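Local coordinates for protein nucleoporin NUP170 (PDB 5HAX) that probably serves as a scaffold nucleoporin of the nuclear pore complex, pairing a beta-propeller domain with a helical domain, at residues K268-T271 with S272-D276; K624-T627 with I628-V632. All coordinates share one frame; numbering follows the deposited sequence.

Contact 1: K268-T271 with S272-D276; sequences KDKT and SCLRD. With PO4 (phosphate ion), chain D.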
ATOM      1  N   LYS A 268      13.070 -25.032   2.130  1.00 43.84           N
ATOM      2  CA  LYS A 268      13.127 -24.991   3.589  1.00 42.72           C
ATOM      3  C   LYS A 268      11.864 -25.636   4.141  1.00 45.61           C
ATOM      4  O   LYS A 268      10.775 -25.062   4.030  1.00 37.72           O
ATOM      5  CB  LYS A 268      13.263 -23.552   4.084  1.00 39.89           C
ATOM      6  CG  LYS A 268      13.585 -23.424   5.563  1.00 44.23           C
ATOM      7  CD  LYS A 268      13.615 -21.966   5.987  1.00 46.54           C
ATOM      8  CE  LYS A 268      14.010 -21.815   7.445  1.00 46.73           C
ATOM      9  NZ  LYS A 268      15.419 -22.231   7.690  1.00 46.16           N
ATOM     10  N   ASP A 269      12.002 -26.819   4.740  1.00 39.95           N
ATOM     11  CA  ASP A 269      10.851 -27.522   5.282  1.00 37.97           C
ATOM     12  C   ASP A 269      10.555 -27.048   6.703  1.00 35.60           C
ATOM     13  O   ASP A 269      11.313 -26.288   7.308  1.00 42.05           O
ATOM     14  CB  ASP A 269      11.063 -29.042   5.242  1.00 39.94           C
ATOM     15  CG  ASP A 269      12.307 -29.500   5.996  1.00 52.29           C
ATOM     16  OD1 ASP A 269      12.793 -28.777   6.890  1.00 44.38           O
ATOM     17  OD2 ASP A 269      12.791 -30.611   5.690  1.00 46.15           O
ATOM     18  N   LYS A 270       9.416 -27.504   7.228  1.00 39.52           N
ATOM     19  CA  LYS A 270       8.987 -27.084   8.557  1.00 46.17           C
ATOM     20  C   LYS A 270      10.013 -27.455   9.620  1.00 46.79           C
ATOM     21  O   LYS A 270      10.165 -26.732  10.612  1.00 37.61           O
ATOM     22  CB  LYS A 270       7.628 -27.703   8.885  1.00 41.71           C
ATOM     23  CG  LYS A 270       7.154 -27.427  10.301  1.00 43.98           C
ATOM     24  CD  LYS A 270       5.667 -27.701  10.475  1.00 43.81           C
ATOM     25  CE  LYS A 270       5.285 -29.096  10.021  1.00 50.54           C
ATOM     26  NZ  LYS A 270       3.904 -29.443  10.450  1.00 47.05           N
ATOM     27  N   THR A 271      10.723 -28.570   9.434  1.00 38.73           N
ATOM     28  CA  THR A 271      11.765 -28.956  10.381  1.00 46.81           C
ATOM     29  C   THR A 271      12.852 -27.893  10.466  1.00 44.11           C
ATOM     30  O   THR A 271      13.336 -27.574  11.558  1.00 43.82           O
ATOM     31  CB  THR A 271      12.370 -30.298   9.972  1.00 50.67           C
ATOM     32  OG1 THR A 271      11.337 -31.289   9.912  1.00 45.84           O
ATOM     33  CG2 THR A 271      13.439 -30.739  10.963  1.00 54.29           C
ATOM     34  N   SER A 272      13.257 -27.343   9.320  1.00 44.65           N
ATOM     35  CA  SER A 272      14.277 -26.300   9.313  1.00 42.02           C
ATOM     36  C   SER A 272      13.788 -25.054  10.041  1.00 46.17           C
ATOM     37  O   SER A 272      14.509 -24.473  10.861  1.00 41.13           O
ATOM     38  CB  SER A 272      14.668 -25.971   7.872  1.00 44.60           C
ATOM     39  OG  SER A 272      15.651 -24.952   7.826  1.00 39.29           O
ATOM     40  N   CYS A 273      12.557 -24.625   9.749  1.00 41.81           N
ATOM     41  CA  CYS A 273      11.962 -23.517  10.490  1.00 40.57           C
ATOM     42  C   CYS A 273      11.952 -23.798  11.987  1.00 45.33           C
ATOM     43  O   CYS A 273      12.289 -22.922  12.795  1.00 38.12           O
ATOM     44  CB  CYS A 273      10.540 -23.258   9.995  1.00 47.26           C
ATOM     45  SG  CYS A 273      10.435 -22.499   8.360  1.00 49.99           S
ATOM     46  N   LEU A 274      11.568 -25.016  12.377  1.00 38.40           N
ATOM     47  CA  LEU A 274      11.513 -25.365  13.792  1.00 45.27           C
ATOM     48  C   LEU A 274      12.899 -25.382  14.424  1.00 46.88           C
ATOM     49  O   LEU A 274      13.044 -25.032  15.602  1.00 45.35           O
ATOM     50  CB  LEU A 274      10.835 -26.721  13.969  1.00 47.86           C
ATOM     51  CG  LEU A 274       9.320 -26.718  13.763  1.00 46.28           C
ATOM     52  CD1 LEU A 274       8.800 -28.125  13.527  1.00 50.84           C
ATOM     53  CD2 LEU A 274       8.627 -26.091  14.963  1.00 47.92           C
ATOM     54  N   ARG A 275      13.922 -25.781  13.669  1.00 44.50           N
ATOM     55  CA  ARG A 275      15.280 -25.769  14.200  1.00 49.49           C
ATOM     56  C   ARG A 275      15.755 -24.340  14.442  1.00 49.92           C
ATOM     57  O   ARG A 275      16.327 -24.037  15.497  1.00 44.11           O
ATOM     58  CB  ARG A 275      16.219 -26.511  13.251  1.00 46.98           C
ATOM     59  CG  ARG A 275      17.646 -26.612  13.757  1.00 67.36           C
ATOM     60  CD  ARG A 275      18.424 -27.715  13.054  1.00 70.32           C
ATOM     61  NE  ARG A 275      18.114 -27.788  11.627  1.00 73.35           N
ATOM     62  CZ  ARG A 275      17.293 -28.677  11.072  1.00 74.91           C
ATOM     63  NH1 ARG A 275      16.685 -29.595  11.815  1.00 76.74           N
ATOM     64  NH2 ARG A 275      17.082 -28.654   9.762  1.00 62.49           N
ATOM     65  N   ASP A 276      15.528 -23.445  13.476  1.00 47.29           N
ATOM     66  CA  ASP A 276      15.808 -22.029  13.695  1.00 46.37           C
ATOM     67  C   ASP A 276      15.085 -21.525  14.935  1.00 46.53           C
ATOM     68  O   ASP A 276      15.672 -20.845  15.784  1.00 45.06           O
ATOM     69  CB  ASP A 276      15.383 -21.203  12.479  1.00 46.83           C
ATOM     70  CG  ASP A 276      16.155 -21.555  11.225  1.00 44.89           C
ATOM     71  OD1 ASP A 276      15.683 -21.206  10.119  1.00 46.36           O
ATOM     72  OD2 ASP A 276      17.230 -22.181  11.338  1.00 52.93           O
TER
HETATM   73  P   PO4 D 902      19.247 -25.965   8.135  1.00 92.33           P
HETATM   74  O1  PO4 D 902      18.125 -25.978   9.146  1.00 74.14           O
HETATM   75  O2  PO4 D 902      18.756 -26.527   6.821  1.00 69.17           O
HETATM   76  O3  PO4 D 902      20.385 -26.814   8.650  1.00 93.54           O
HETATM   77  O4  PO4 D 902      19.726 -24.547   7.935  1.00 91.57           O
HETATM   78  O   HOH W   1      15.382 -29.781   7.435  1.00 51.67           O
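The ammonium of Lys268 is gripped by two residues of the following helix. Its NZ forms a salt bridge with Asp276 OD1 at 2.6 Å and donates to Ser272 OG at 2.7 Å. Asp276 offers OD1 on its syn side, with NZ 26° out of the carboxylate plane. Met342 O is a third acceptor for the ammonium, and Leu344 N donates to the same Asp276 OD1. The Lys268 chain runs straight as far as CE, alongside the first helical turn. It then bends at the last bond (chi4 67°), which brings NZ between Ser272 and Asp276. On the way its CE lies 3.8 Å from Cys273 SG.

Ser272 OG in turn donates a hydrogen bond to PO4 O1 of a phosphate ion, probably from the crystallisation liquor, 3.0 Å away. The same oxygen receives Arg275 NE and NH2, the latter at 2.9 Å, so three donors hold PO4 O1. The ion sits at the edge of the guanidinium, while Thr271 O lies over one face of that group.

Asp269 is the N-cap of helix 270-279. Its OD1 accepts from Ser272 N at 2.9 Å, nearly along the C-O axis. Chi1 of 58° turns the carboxylate back over the start of the helix. A water donates to Asp269 OD1 and accepts from Arg275 NH2, joining cap to guanidinium. On another side of the helix, Lys270 CG lies beside Leu274 CD1, and Lys270 NZ reaches Thr291 O and Asp289 O.

The strand 263-268 thus passes into its helix through a capped turn. The charge of the buried ammonium is probably balanced by the Asp276 carboxylate. In the crystal Ser272 and Arg275 hold a phosphate ion, which does not by itself show a natural anion site.

Contact 2: K624-T627 with I628-V632; sequences KLVT and IQENV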
ATOM      1  N   LYS A 624      -2.337  17.120  -9.913  1.00 62.82           N
ATOM      2  CA  LYS A 624      -1.656  17.036  -8.627  1.00 67.58           C
ATOM      3  C   LYS A 624      -1.161  18.404  -8.180  1.00 58.59           C
ATOM      4  O   LYS A 624      -1.201  18.726  -6.987  1.00 56.81           O
ATOM      5  CB  LYS A 624      -0.496  16.045  -8.722  1.00 64.10           C
ATOM      6  CG  LYS A 624       0.190  15.757  -7.398  1.00 69.56           C
ATOM      7  CD  LYS A 624      -0.712  14.976  -6.459  1.00 68.87           C
ATOM      8  CE  LYS A 624      -0.039  14.743  -5.119  1.00 63.37           C
ATOM      9  NZ  LYS A 624      -0.395  13.420  -4.541  1.00 77.15           N
ATOM     10  N   LEU A 625      -0.686  19.224  -9.120  1.00 59.01           N
ATOM     11  CA  LEU A 625      -0.234  20.566  -8.773  1.00 58.81           C
ATOM     12  C   LEU A 625      -1.377  21.420  -8.244  1.00 54.96           C
ATOM     13  O   LEU A 625      -1.163  22.270  -7.370  1.00 51.10           O
ATOM     14  CB  LEU A 625       0.411  21.231  -9.989  1.00 57.86           C
ATOM     15  CG  LEU A 625       1.751  20.638 -10.434  1.00 65.33           C
ATOM     16  CD1 LEU A 625       2.134  21.155 -11.812  1.00 61.25           C
ATOM     17  CD2 LEU A 625       2.845  20.946  -9.421  1.00 57.87           C
ATOM     18  N   VAL A 626      -2.593  21.208  -8.751  1.00 55.58           N
ATOM     19  CA  VAL A 626      -3.742  21.986  -8.294  1.00 60.56           C
ATOM     20  C   VAL A 626      -4.046  21.673  -6.834  1.00 53.89           C
ATOM     21  O   VAL A 626      -4.177  22.581  -6.004  1.00 60.21           O
ATOM     22  CB  VAL A 626      -4.963  21.712  -9.193  1.00 61.60           C
ATOM     23  CG1 VAL A 626      -6.232  22.317  -8.593  1.00 63.41           C
ATOM     24  CG2 VAL A 626      -4.722  22.259 -10.593  1.00 60.68           C
ATOM     25  N   THR A 627      -4.178  20.387  -6.501  1.00 59.72           N
ATOM     26  CA  THR A 627      -4.515  20.006  -5.132  1.00 61.81           C
ATOM     27  C   THR A 627      -3.450  20.479  -4.151  1.00 50.73           C
ATOM     28  O   THR A 627      -3.773  20.963  -3.060  1.00 55.56           O
ATOM     29  CB  THR A 627      -4.694  18.491  -5.031  1.00 66.25           C
ATOM     30  OG1 THR A 627      -3.468  17.837  -5.384  1.00 72.79           O
ATOM     31  CG2 THR A 627      -5.805  18.017  -5.957  1.00 56.29           C
ATOM     32  N   ILE A 628      -2.174  20.345  -4.519  1.00 46.67           N
ATOM     33  CA  ILE A 628      -1.098  20.826  -3.657  1.00 49.01           C
ATOM     34  C   ILE A 628      -1.259  22.320  -3.407  1.00 54.65           C
ATOM     35  O   ILE A 628      -1.175  22.791  -2.266  1.00 44.61           O
ATOM     36  CB  ILE A 628       0.273  20.502  -4.278  1.00 53.96           C
ATOM     37  CG1 ILE A 628       0.495  18.988  -4.306  1.00 51.66           C
ATOM     38  CG2 ILE A 628       1.396  21.182  -3.496  1.00 49.46           C
ATOM     39  CD1 ILE A 628       1.710  18.564  -5.100  1.00 47.50           C
ATOM     40  N   GLN A 629      -1.502  23.086  -4.475  1.00 50.25           N
ATOM     41  CA  GLN A 629      -1.674  24.529  -4.334  1.00 48.56           C
ATOM     42  C   GLN A 629      -2.867  24.859  -3.446  1.00 48.93           C
ATOM     43  O   GLN A 629      -2.785  25.748  -2.589  1.00 49.33           O
ATOM     44  CB  GLN A 629      -1.843  25.171  -5.708  1.00 54.10           C
ATOM     45  CG  GLN A 629      -2.100  26.666  -5.654  1.00 58.61           C
ATOM     46  CD  GLN A 629      -2.097  27.307  -7.024  1.00 50.54           C
ATOM     47  OE1 GLN A 629      -1.466  28.342  -7.235  1.00 66.16           O
ATOM     48  NE2 GLN A 629      -2.809  26.698  -7.964  1.00 57.09           N
ATOM     49  N   GLU A 630      -3.987  24.163  -3.644  1.00 47.27           N
ATOM     50  CA  GLU A 630      -5.155  24.391  -2.800  1.00 60.63           C
ATOM     51  C   GLU A 630      -4.830  24.131  -1.336  1.00 55.18           C
ATOM     52  O   GLU A 630      -5.222  24.910  -0.458  1.00 52.17           O
ATOM     53  CB  GLU A 630      -6.311  23.501  -3.255  1.00 53.61           C
ATOM     54  CG  GLU A 630      -6.901  23.887  -4.602  1.00 69.06           C
ATOM     55  CD  GLU A 630      -7.992  22.933  -5.052  1.00 79.37           C
ATOM     56  OE1 GLU A 630      -8.286  21.970  -4.313  1.00 78.92           O
ATOM     57  OE2 GLU A 630      -8.554  23.146  -6.148  1.00 88.07           O
ATOM     58  N   ASN A 631      -4.109  23.043  -1.053  1.00 53.73           N
ATOM     59  CA  ASN A 631      -3.737  22.736   0.324  1.00 52.09           C
ATOM     60  C   ASN A 631      -2.849  23.826   0.911  1.00 43.35           C
ATOM     61  O   ASN A 631      -3.052  24.251   2.054  1.00 43.46           O
ATOM     62  CB  ASN A 631      -3.032  21.380   0.391  1.00 51.65           C
ATOM     63  CG  ASN A 631      -3.981  20.215   0.177  1.00 56.79           C
ATOM     64  OD1 ASN A 631      -5.192  20.339   0.363  1.00 52.26           O
ATOM     65  ND2 ASN A 631      -3.430  19.069  -0.205  1.00 48.32           N
ATOM     66  N   VAL A 632      -1.854  24.287   0.147  1.00 43.54           N
ATOM     67  CA  VAL A 632      -0.986  25.359   0.627  1.00 51.63           C
ATOM     68  C   VAL A 632      -1.799  26.620   0.890  1.00 49.21           C
ATOM     69  O   VAL A 632      -1.593  27.310   1.896  1.00 42.63           O
ATOM     70  CB  VAL A 632       0.147  25.621  -0.386  1.00 50.40           C
ATOM     71  CG1 VAL A 632       0.940  26.871  -0.007  1.00 51.27           C
ATOM     72  CG2 VAL A 632       1.072  24.413  -0.479  1.00 47.39           C
TER
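Lys624 and Ile628 meet one turn apart on helix 622-640. Lys624 CG lies 3.9 Å from Ile628 CD1, and the two side chains run at a slant to each other. Ile628 CG1 comes still closer to the backbone, 3.2 Å from Lys624 O. Further round the helix, Val626 and Glu630 lie side by side and point the same way. Val626 CG1 touches Glu630 OE2 at 3.5 Å, a contact of a methyl with a carboxylate oxygen.

Lys624 O takes two donors from the same face of its plane. One is Ile628 N at 3.1 Å. The other is the hydroxyl of Thr627, whose OG1 is 2.9 Å from Lys624 O. Chi1 of 61° sets OG1 between the backbone N and the carbonyl carbon, turned back toward that oxygen. Beyond it the ordinary i to i+4 bonds carry on, with Glu630 N 2.8 Å from Val626 O.

Neighbouring helices and a loop form the outer shell. Leu625 and Ile628 rest on Leu602 of the loop and on Ile686 of helix 663-694. Ile628 also meets Val599, and Asn631 meets Leu598, both of helix 586-599.

The helix is therefore two-sided. Leu625 and Ile628, with Asn631 beside them, face the neighbouring helices, while Thr627 and Glu630 lie on the exposed side, where the threonine hydroxyl bonds back to the helix's own backbone.

Contact 1 comes first along the chain, and contact 2 follows some 350 residues later. Their centres are about 52 Å apart and their nearest atoms about 39 Å apart, so they do not touch. They lie on opposite sides of the chain's centre. Contact 1 belongs to the beta-propeller region, where helix 270-279 follows the outermost strand 263-268 of a four-stranded antiparallel sheet. Contact 2 lies within helix 622-640 of the C-terminal helical region. No sheet or helix is shared. Each is a local feature of its own domain, one at a strand-to-helix junction and one inside a helix of the mainly helical C-terminal part.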